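Local coordinates for protein glucose-1-phosphate thymidylyltransferase (Bacillus anthracis, PDB 4ECM) that catalyses the transfer of a thymidylyl group from dTTP to glucose 1-phosphate, giving dTDP-glucose and pyrophosphate, a step of dTDP-L-rhamnose biosynthesis, at residues 70-78 / 113-121; 151-160 / 189-199. All coordinates share one frame; numbering follows the deposited sequence.

Contact 1: residues 70-78 / 113-121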
loop_
_atom_site.group_PDB
_atom_site.type_symbol
_atom_site.label_atom_id
_atom_site.label_comp_id
_atom_site.label_asym_id
_atom_site.label_seq_id
_atom_site.Cartn_x
_atom_site.Cartn_y
_atom_site.Cartn_z
ATOM N N ILE A 70 23.193 -7.539 18.769
ATOM C CA ILE A 70 21.844 -7.549 19.271
ATOM C C ILE A 70 21.021 -7.816 18.028
ATOM O O ILE A 70 20.839 -6.924 17.183
ATOM C CB ILE A 70 21.455 -6.241 19.932
ATOM C CG1 ILE A 70 22.356 -5.991 21.145
ATOM C CG2 ILE A 70 19.994 -6.303 20.368
ATOM C CD1 ILE A 70 22.066 -4.705 21.879
ATOM N N THR A 71 20.550 -9.060 17.914
ATOM C CA THR A 71 19.836 -9.522 16.724
ATOM C C THR A 71 18.330 -9.767 16.891
ATOM O O THR A 71 17.636 -9.898 15.888
ATOM C CB THR A 71 20.495 -10.793 16.191
ATOM O OG1 THR A 71 20.500 -11.798 17.216
ATOM C CG2 THR A 71 21.943 -10.497 15.763
ATOM N N ASP A 72 17.845 -9.874 18.131
ATOM C CA ASP A 72 16.411 -10.030 18.414
ATOM C C ASP A 72 15.890 -8.617 18.625
ATOM O O ASP A 72 16.105 -8.016 19.676
ATOM C CB ASP A 72 16.164 -10.883 19.668
ATOM C CG ASP A 72 16.599 -12.337 19.497
ATOM O OD1 ASP A 72 16.438 -12.903 18.400
ATOM O OD2 ASP A 72 17.094 -12.923 20.479
ATOM N N ILE A 73 15.190 -8.091 17.628
ATOM C CA ILE A 73 14.758 -6.699 17.648
ATOM C C ILE A 73 13.267 -6.535 17.411
ATOM O O ILE A 73 12.706 -7.115 16.470
ATOM C CB ILE A 73 15.477 -5.917 16.532
ATOM C CG1 ILE A 73 17.001 -6.035 16.691
ATOM C CG2 ILE A 73 15.027 -4.447 16.535
ATOM C CD1 ILE A 73 17.810 -5.577 15.502
ATOM N N MET A 74 12.632 -5.733 18.261
ATOM C CA MET A 74 11.232 -5.426 18.091
ATOM C C MET A 74 11.091 -4.025 17.496
ATOM O O MET A 74 11.771 -3.085 17.913
ATOM C CB MET A 74 10.467 -5.537 19.418
ATOM C CG MET A 74 9.022 -5.035 19.318
ATOM S SD MET A 74 7.900 -5.739 20.550
ATOM C CE MET A 74 7.795 -7.410 19.913
ATOM N N ILE A 75 10.196 -3.900 16.529
ATOM C CA ILE A 75 9.932 -2.644 15.836
ATOM C C ILE A 75 8.506 -2.215 16.152
ATOM O O ILE A 75 7.559 -2.982 15.930
ATOM C CB ILE A 75 10.042 -2.835 14.323
ATOM C CG1 ILE A 75 11.427 -3.396 13.921
ATOM C CG2 ILE A 75 9.692 -1.529 13.563
ATOM C CD1 ILE A 75 12.559 -2.494 14.099
ATOM N N ILE A 76 8.352 -0.995 16.662
ATOM C CA ILE A 76 7.043 -0.428 16.967
ATOM C C ILE A 76 6.724 0.713 15.996
ATOM O O ILE A 76 7.549 1.598 15.782
ATOM C CB ILE A 76 7.002 0.147 18.375
ATOM C CG1 ILE A 76 7.342 -0.927 19.419
ATOM C CG2 ILE A 76 5.619 0.790 18.663
ATOM C CD1 ILE A 76 6.372 -2.104 19.471
ATOM N N THR A 77 5.546 0.680 15.385
ATOM C CA THR A 77 5.120 1.776 14.512
ATOM C C THR A 77 3.603 1.819 14.447
ATOM O O THR A 77 2.929 1.001 15.071
ATOM C CB THR A 77 5.744 1.682 13.090
ATOM O OG1 THR A 77 5.597 2.945 12.415
ATOM C CG2 THR A 77 5.109 0.556 12.276
ATOM N N GLY A 78 3.071 2.798 13.722
ATOM C CA GLY A 78 1.612 2.954 13.568
ATOM C C GLY A 78 1.016 1.931 12.613
ATOM O O GLY A 78 1.711 1.351 11.788
ATOM N N ALA A 113 4.826 3.337 23.805
ATOM C CA ALA A 113 5.349 2.473 22.753
ATOM C C ALA A 113 6.230 1.391 23.372
ATOM O O ALA A 113 6.112 0.211 23.058
ATOM C CB ALA A 113 6.130 3.298 21.723
ATOM N N LEU A 114 7.084 1.787 24.299
ATOM C CA LEU A 114 7.979 0.826 24.950
ATOM C C LEU A 114 7.188 -0.220 25.717
ATOM O O LEU A 114 7.585 -1.384 25.764
ATOM C CB LEU A 114 8.949 1.546 25.883
ATOM C CG LEU A 114 9.911 0.682 26.688
ATOM C CD1 LEU A 114 10.802 -0.126 25.784
ATOM C CD2 LEU A 114 10.753 1.575 27.598
ATOM N N GLY A 115 6.059 0.187 26.286
ATOM C CA GLY A 115 5.206 -0.726 27.073
ATOM C C GLY A 115 4.713 -1.934 26.296
ATOM O O GLY A 115 4.491 -2.986 26.874
ATOM N N LEU A 116 4.541 -1.782 24.978
ATOM C CA LEU A 116 4.078 -2.880 24.097
ATOM C C LEU A 116 5.123 -4.012 23.952
ATOM O O LEU A 116 4.814 -5.113 23.468
ATOM C CB LEU A 116 3.781 -2.329 22.694
ATOM C CG LEU A 116 2.816 -1.143 22.607
ATOM C CD1 LEU A 116 2.827 -0.539 21.209
ATOM C CD2 LEU A 116 1.392 -1.534 23.044
ATOM N N CYS A 117 6.356 -3.737 24.369
ATOM C CA CYS A 117 7.447 -4.697 24.234
ATOM C C CYS A 117 7.663 -5.561 25.474
ATOM O O CYS A 117 8.616 -6.318 25.535
ATOM C CB CYS A 117 8.744 -3.936 23.941
ATOM S SG CYS A 117 8.650 -2.757 22.611
ATOM N N GLU A 118 6.788 -5.454 26.464
ATOM C CA GLU A 118 6.954 -6.208 27.714
ATOM C C GLU A 118 7.179 -7.721 27.518
ATOM O O GLU A 118 8.191 -8.277 27.967
ATOM C CB GLU A 118 5.748 -5.971 28.652
ATOM C CG GLU A 118 5.877 -6.733 30.003
ATOM C CD GLU A 118 4.780 -6.386 31.022
ATOM O OE1 GLU A 118 3.915 -5.526 30.750
ATOM O OE2 GLU A 118 4.806 -6.978 32.118
ATOM N N ASP A 119 6.238 -8.382 26.857
ATOM C CA ASP A 119 6.318 -9.837 26.651
ATOM C C ASP A 119 7.524 -10.240 25.796
ATOM O O ASP A 119 8.178 -11.237 26.071
ATOM C CB ASP A 119 5.020 -10.366 26.033
ATOM C CG ASP A 119 3.816 -10.273 26.994
ATOM O OD1 ASP A 119 4.007 -10.088 28.217
ATOM O OD2 ASP A 119 2.673 -10.414 26.516
ATOM N N PHE A 120 7.817 -9.447 24.776
ATOM C CA PHE A 120 8.967 -9.694 23.921
ATOM C C PHE A 120 10.284 -9.707 24.716
ATOM O O PHE A 120 11.126 -10.564 24.496
ATOM C CB PHE A 120 9.039 -8.625 22.835
ATOM C CG PHE A 120 10.287 -8.693 21.988
ATOM C CD1 PHE A 120 10.415 -9.644 20.982
ATOM C CD2 PHE A 120 11.316 -7.791 22.179
ATOM C CE1 PHE A 120 11.564 -9.700 20.191
ATOM C CE2 PHE A 120 12.455 -7.821 21.393
ATOM C CZ PHE A 120 12.588 -8.782 20.397
ATOM N N VAL A 121 10.449 -8.763 25.638
ATOM C CA VAL A 121 11.683 -8.678 26.413
ATOM C C VAL A 121 11.751 -9.731 27.527
ATOM O O VAL A 121 12.812 -10.287 27.781
ATOM C CB VAL A 121 11.904 -7.253 26.984
ATOM C CG1 VAL A 121 13.100 -7.223 27.944
ATOM C CG2 VAL A 121 12.117 -6.273 25.862
#
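In the Rossmann-like alpha/beta core of this nucleotidyltransferase, strand 72-77 is covered on one face by the end of helix 110-115, a turn and the short helix 118-121, and Met74 meeting Phe120 is the centre of that packing. Met74 CB lies over one face of the Phe120 ring, 3.8 Å from its centroid and 19° off the normal, a CH-pi contact. The chain slides past the ring because chi1 of 172° sets CG opposite the backbone N and the thioether bends at chi3, bringing Met74 CE to 3.4 Å from Phe120 CB. Its sulfur stands obliquely to the ring, a Met-aromatic contact, and touches another, Met74 SD to Cys117 SG at 3.7 Å. A flexible thioether suits this place, following both the ring and the thiol. At the edge of the ring, near its plane, Phe120 CZ is 3.7 Å from Asp72 O. Farther along, Ile76 spreads its branches: CG2 reaches Ala113 CB and Leu116 CD1, each at 4.0 Å, while Ile76 CG1 rests 3.9 Å from Cys117 SG. Small Ala113 lets the helix come close and also touches the bound dTDP-glucose. Strand 72-77 runs between the parallel strands 25-30 and 98-103; Lys26 of the former makes a cation-pi contact with Phe120, and Arg102 of the latter donates to Leu116 O.

Contact 2: residues 151-160 / 189-199. With DAU (2'deoxy-thymidine-5'-diphospho-alpha-D-glucose), chain B.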
loop_
_atom_site.group_PDB
_atom_site.type_symbol
_atom_site.label_atom_id
_atom_site.label_comp_id
_atom_site.label_asym_id
_atom_site.label_seq_id
_atom_site.Cartn_x
_atom_site.Cartn_y
_atom_site.Cartn_z
ATOM N N GLU A 151 22.135 -3.886 38.207
ATOM C CA GLU A 151 20.774 -3.666 37.770
ATOM C C GLU A 151 20.582 -2.215 37.381
ATOM O O GLU A 151 21.495 -1.413 37.489
ATOM C CB GLU A 151 19.792 -3.998 38.887
ATOM C CG GLU A 151 19.864 -3.025 40.067
ATOM C CD GLU A 151 18.730 -3.231 41.057
ATOM O OE1 GLU A 151 17.537 -3.243 40.629
ATOM O OE2 GLU A 151 19.040 -3.362 42.263
ATOM N N GLY A 152 19.378 -1.887 36.931
ATOM C CA GLY A 152 19.028 -0.511 36.641
ATOM C C GLY A 152 18.923 -0.103 35.194
ATOM O O GLY A 152 18.361 -0.823 34.366
ATOM N N ALA A 153 19.472 1.075 34.906
ATOM C CA ALA A 153 19.404 1.669 33.595
ATOM C C ALA A 153 20.634 2.503 33.334
ATOM O O ALA A 153 21.439 2.773 34.249
ATOM C CB ALA A 153 18.145 2.550 33.483
ATOM N N LYS A 154 20.754 2.914 32.080
ATOM C CA LYS A 154 21.834 3.759 31.618
ATOM C C LYS A 154 21.316 4.668 30.505
ATOM O O LYS A 154 20.559 4.236 29.632
ATOM C CB LYS A 154 23.007 2.907 31.101
ATOM C CG LYS A 154 24.172 3.712 30.499
ATOM C CD LYS A 154 25.320 2.822 29.998
ATOM C CE LYS A 154 26.101 2.107 31.133
ATOM N NZ LYS A 154 26.830 3.000 32.084
ATOM N N VAL A 155 21.719 5.928 30.565
ATOM C CA VAL A 155 21.361 6.932 29.570
ATOM C C VAL A 155 22.660 7.467 28.991
ATOM O O VAL A 155 23.719 7.420 29.659
ATOM C CB VAL A 155 20.496 8.077 30.162
ATOM C CG1 VAL A 155 19.137 7.533 30.590
ATOM C CG2 VAL A 155 21.208 8.771 31.336
ATOM N N LEU A 156 22.587 7.929 27.742
ATOM C CA LEU A 156 23.743 8.448 27.015
ATOM C C LEU A 156 23.505 9.926 26.755
ATOM O O LEU A 156 22.456 10.306 26.228
ATOM C CB LEU A 156 23.930 7.696 25.702
ATOM C CG LEU A 156 24.031 6.170 25.825
ATOM C CD1 LEU A 156 24.328 5.520 24.450
ATOM C CD2 LEU A 156 25.081 5.756 26.862
ATOM N N LEU A 157 24.490 10.749 27.112
ATOM C CA LEU A 157 24.364 12.206 27.043
ATOM C C LEU A 157 25.165 12.862 25.926
ATOM O O LEU A 157 26.228 12.376 25.523
ATOM C CB LEU A 157 24.811 12.840 28.365
ATOM C CG LEU A 157 24.210 12.293 29.669
ATOM C CD1 LEU A 157 24.753 13.090 30.873
ATOM C CD2 LEU A 157 22.691 12.319 29.617
ATOM N N GLN A 158 24.622 13.975 25.438
ATOM C CA GLN A 158 25.270 14.802 24.438
ATOM C C GLN A 158 25.143 16.250 24.816
ATOM O O GLN A 158 24.048 16.728 25.086
ATOM C CB GLN A 158 24.633 14.635 23.069
ATOM C CG GLN A 158 25.276 13.584 22.233
ATOM C CD GLN A 158 26.617 14.033 21.635
ATOM O OE1 GLN A 158 27.457 13.215 21.323
ATOM N NE2 GLN A 158 26.786 15.316 21.458
ATOM N N SER A 159 26.271 16.950 24.831
ATOM C CA SER A 159 26.277 18.376 25.104
ATOM C C SER A 159 25.778 19.033 23.827
ATOM O O SER A 159 26.284 18.739 22.750
ATOM C CB SER A 159 27.680 18.856 25.451
ATOM O OG SER A 159 27.656 20.235 25.773
ATOM N N VAL A 160 24.755 19.872 23.937
ATOM C CA VAL A 160 24.163 20.530 22.767
ATOM C C VAL A 160 23.980 22.031 22.936
ATOM O O VAL A 160 23.983 22.552 24.057
ATOM C CB VAL A 160 22.768 19.917 22.425
ATOM C CG1 VAL A 160 22.883 18.399 22.094
ATOM C CG2 VAL A 160 21.771 20.141 23.558
ATOM N N SER A 189 23.557 21.948 29.525
ATOM C CA SER A 189 23.423 21.681 28.095
ATOM C C SER A 189 23.567 20.171 27.783
ATOM O O SER A 189 23.772 19.781 26.625
ATOM C CB SER A 189 24.420 22.516 27.288
ATOM O OG SER A 189 25.736 22.194 27.637
ATOM N N TYR A 190 23.435 19.333 28.811
ATOM C CA TYR A 190 23.508 17.881 28.627
ATOM C C TYR A 190 22.169 17.286 28.207
ATOM O O TYR A 190 21.306 17.072 29.044
ATOM C CB TYR A 190 23.931 17.180 29.913
ATOM C CG TYR A 190 25.348 17.461 30.373
ATOM C CD1 TYR A 190 26.453 16.940 29.690
ATOM C CD2 TYR A 190 25.581 18.192 31.535
ATOM C CE1 TYR A 190 27.774 17.189 30.145
ATOM C CE2 TYR A 190 26.878 18.440 31.996
ATOM C CZ TYR A 190 27.969 17.945 31.307
ATOM O OH TYR A 190 29.241 18.209 31.815
ATOM N N ALA A 191 21.996 17.024 26.914
ATOM C CA ALA A 191 20.778 16.406 26.416
ATOM C C ALA A 191 20.813 14.913 26.671
ATOM O O ALA A 191 21.837 14.267 26.444
ATOM C CB ALA A 191 20.617 16.668 24.909
ATOM N N VAL A 192 19.702 14.360 27.156
ATOM C CA VAL A 192 19.584 12.917 27.364
ATOM C C VAL A 192 19.068 12.377 26.028
ATOM O O VAL A 192 17.899 12.567 25.665
ATOM C CB VAL A 192 18.639 12.566 28.537
ATOM C CG1 VAL A 192 18.514 11.045 28.713
ATOM C CG2 VAL A 192 19.135 13.192 29.824
ATOM N N THR A 193 19.958 11.729 25.289
ATOM C CA THR A 193 19.633 11.229 23.965
ATOM C C THR A 193 18.619 10.111 24.006
ATOM O O THR A 193 18.357 9.538 25.061
ATOM C CB THR A 193 20.860 10.673 23.254
ATOM O OG1 THR A 193 21.321 9.512 23.950
ATOM C CG2 THR A 193 21.959 11.718 23.186
ATOM N N GLY A 194 18.086 9.790 22.821
ATOM C CA GLY A 194 17.100 8.743 22.654
ATOM C C GLY A 194 17.670 7.340 22.494
ATOM O O GLY A 194 17.194 6.566 21.650
ATOM N N ILE A 195 18.693 7.019 23.283
ATOM C CA ILE A 195 19.284 5.689 23.301
ATOM C C ILE A 195 19.275 5.309 24.757
ATOM O O ILE A 195 20.000 5.904 25.551
ATOM C CB ILE A 195 20.725 5.627 22.782
ATOM C CG1 ILE A 195 20.843 6.180 21.355
ATOM C CG2 ILE A 195 21.216 4.164 22.799
ATOM C CD1 ILE A 195 20.745 7.669 21.242
ATOM N N TYR A 196 18.429 4.347 25.109
ATOM C CA TYR A 196 18.229 3.947 26.492
ATOM C C TYR A 196 18.565 2.472 26.722
ATOM O O TYR A 196 18.238 1.608 25.901
ATOM C CB TYR A 196 16.758 4.182 26.871
ATOM C CG TYR A 196 16.258 5.558 26.505
ATOM C CD1 TYR A 196 16.631 6.674 27.238
ATOM C CD2 TYR A 196 15.412 5.745 25.429
ATOM C CE1 TYR A 196 16.184 7.938 26.894
ATOM C CE2 TYR A 196 14.953 7.009 25.085
ATOM C CZ TYR A 196 15.341 8.095 25.817
ATOM O OH TYR A 196 14.893 9.347 25.460
ATOM N N LEU A 197 19.227 2.188 27.838
ATOM C CA LEU A 197 19.539 0.822 28.189
ATOM C C LEU A 197 18.801 0.546 29.486
ATOM O O LEU A 197 19.021 1.250 30.480
ATOM C CB LEU A 197 21.047 0.579 28.300
ATOM C CG LEU A 197 21.875 0.869 27.029
ATOM C CD1 LEU A 197 22.214 2.365 26.916
ATOM C CD2 LEU A 197 23.150 0.080 26.990
ATOM N N TYR A 198 17.903 -0.451 29.460
ATOM C CA TYR A 198 17.053 -0.799 30.625
ATOM C C TYR A 198 17.044 -2.281 31.001
ATOM O O TYR A 198 17.287 -3.154 30.159
ATOM C CB TYR A 198 15.583 -0.453 30.356
ATOM C CG TYR A 198 15.255 1.001 30.116
ATOM C CD1 TYR A 198 15.572 1.966 31.059
ATOM C CD2 TYR A 198 14.551 1.395 28.991
ATOM C CE1 TYR A 198 15.261 3.298 30.865
ATOM C CE2 TYR A 198 14.212 2.747 28.783
ATOM C CZ TYR A 198 14.579 3.691 29.729
ATOM O OH TYR A 198 14.271 5.024 29.562
ATOM N N ASP A 199 16.772 -2.557 32.282
ATOM C CA ASP A 199 16.544 -3.919 32.712
ATOM C C ASP A 199 15.025 -4.118 32.613
ATOM O O ASP A 199 14.283 -3.174 32.340
ATOM C CB ASP A 199 17.112 -4.234 34.109
ATOM C CG ASP A 199 16.457 -3.448 35.241
ATOM O OD1 ASP A 199 15.451 -2.754 35.024
ATOM O OD2 ASP A 199 16.974 -3.547 36.377
HETATM O O6 DAU B . 15.672 13.006 20.513
HETATM C C6 DAU B . 15.965 12.938 21.910
HETATM C C5 DAU B . 14.733 13.336 22.711
HETATM O O5 DAU B . 13.668 12.482 22.306
HETATM C C4 DAU B . 14.977 13.227 24.220
HETATM O O4 DAU B . 15.981 14.144 24.639
HETATM C C3 DAU B . 13.710 13.492 25.030
HETATM O O3 DAU B . 13.991 13.248 26.425
HETATM C C2 DAU B . 12.608 12.559 24.516
HETATM O O2 DAU B . 11.353 12.835 25.167
HETATM C C1 DAU B . 12.435 12.688 23.007
HETATM O O1 DAU B . 11.919 13.980 22.709
HETATM P P2 DAU B . 11.126 14.255 21.330
HETATM O O3P DAU B . 12.087 14.353 20.170
HETATM O O4P DAU B . 10.145 15.358 21.612
HETATM O OPP DAU B . 10.322 12.867 21.121
HETATM P P DAU B . 9.376 12.609 19.847
HETATM O O1P DAU B . 9.937 13.347 18.655
HETATM O O2P DAU B . 7.968 12.818 20.271
HETATM O "O5'" DAU B . 9.601 11.037 19.561
HETATM C "C5'" DAU B . 10.841 10.600 19.044
HETATM C "C4'" DAU B . 10.805 9.199 18.432
HETATM O "O4'" DAU B . 10.056 8.250 19.189
HETATM C "C3'" DAU B . 10.274 9.184 17.015
HETATM O "O3'" DAU B . 11.285 8.539 16.236
HETATM C "C2'" DAU B . 9.013 8.355 17.053
HETATM C "C1'" DAU B . 9.098 7.605 18.375
HETATM N N11 DAU B . 7.884 7.621 19.207
HETATM C C61 DAU B . 7.364 8.878 19.609
HETATM C C51 DAU B . 6.075 8.988 20.089
HETATM C C5A DAU B . 5.572 10.316 20.616
HETATM C C21 DAU B . 6.992 6.536 19.106
HETATM O O21 DAU B . 7.466 5.366 18.653
HETATM N N31 DAU B . 5.721 6.606 19.573
HETATM C C41 DAU B . 5.220 7.774 20.052
HETATM O O41 DAU B . 3.944 7.833 20.495
HETATM O O HOH W 1 16.494 -1.932 38.336
HETATM O O HOH W 2 19.810 8.216 26.860
HETATM O O HOH W 3 26.915 19.927 28.633
HETATM O O HOH W 4 27.297 22.475 24.826
#
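Three tyrosine rings stand along segment 189-199, on the sheet face shared with Ala153, Val155 and Leu157. Tyr198 meets Ala153 at its edge, Ala153 CB lying 3.6 Å from Tyr198 CD1, a methyl small enough to sit there. Val155 CG1 likewise stands near the plane of the Tyr196 ring, which carries the backbone of Gly194 over one face. A water lies above the centre of one face of Tyr190, while Leu157 CD1 approaches that ring obliquely. On the same sheet face Val192 uses both methyls, CG1 against Val155 CB and CG2 3.7 Å from Leu157 CD2. The Leu156 and Ile195 side chains cross, with Leu156 CD1 against Ile195 CG2.

The strands are antiparallel, with paired bonds joining Lys154 to Leu197 and Gln158 to Ala191. Thr193 grips Leu156 O twice: its N comes nearly along the C=O axis at 3.0 Å, and its OG1, placed by chi1 of 66°, donates at 2.7 Å from above the carbonyl plane. At the far end Gly152 N bonds Asp199 OD2, 3.0 Å away and from above the carboxylate plane; at phi 106° and psi -137° a side chain would press on the preceding carbonyl O, so glycine is called for. Asp199 OD1 bonds Tyr226 OH. Glu151 OE1 lies 4.3 Å from Asp199 OD2; a bridging water donates to both, and Lys201 and Arg229 bind Glu151, probably easing the repulsion. Thr193 ties the chain to Leu156 immediately before the corner at Gly194, and Val192 O accepts a 2.7 Å hydrogen bond from DAU O4, which suggests that the backbone path here helps to place the glucose.

From the N terminus, strand 25-30 comes first, and contact 1 then closes a loop of 34 residues that includes helix 82-89 and strand 98-103, returning the end of helix 110-115, a turn and helix 118-121 to strand 72-77. After strand 125-130 the chain reaches contact 2, which closes 28 residues containing the hairpin of strands 167-172 and 175-181. The two loops lie in series, their centres about 19 Å apart. They still touch, Leu114 CD2 packing 3.8 Å from Tyr198 CE2. Both reach the same mixed sheet, where strand 125-130 lies between strands 25-30 and 190-198; contact 1 gives Ala113 to the dTDP-glucose pocket and contact 2 gives Val192 and Gly194.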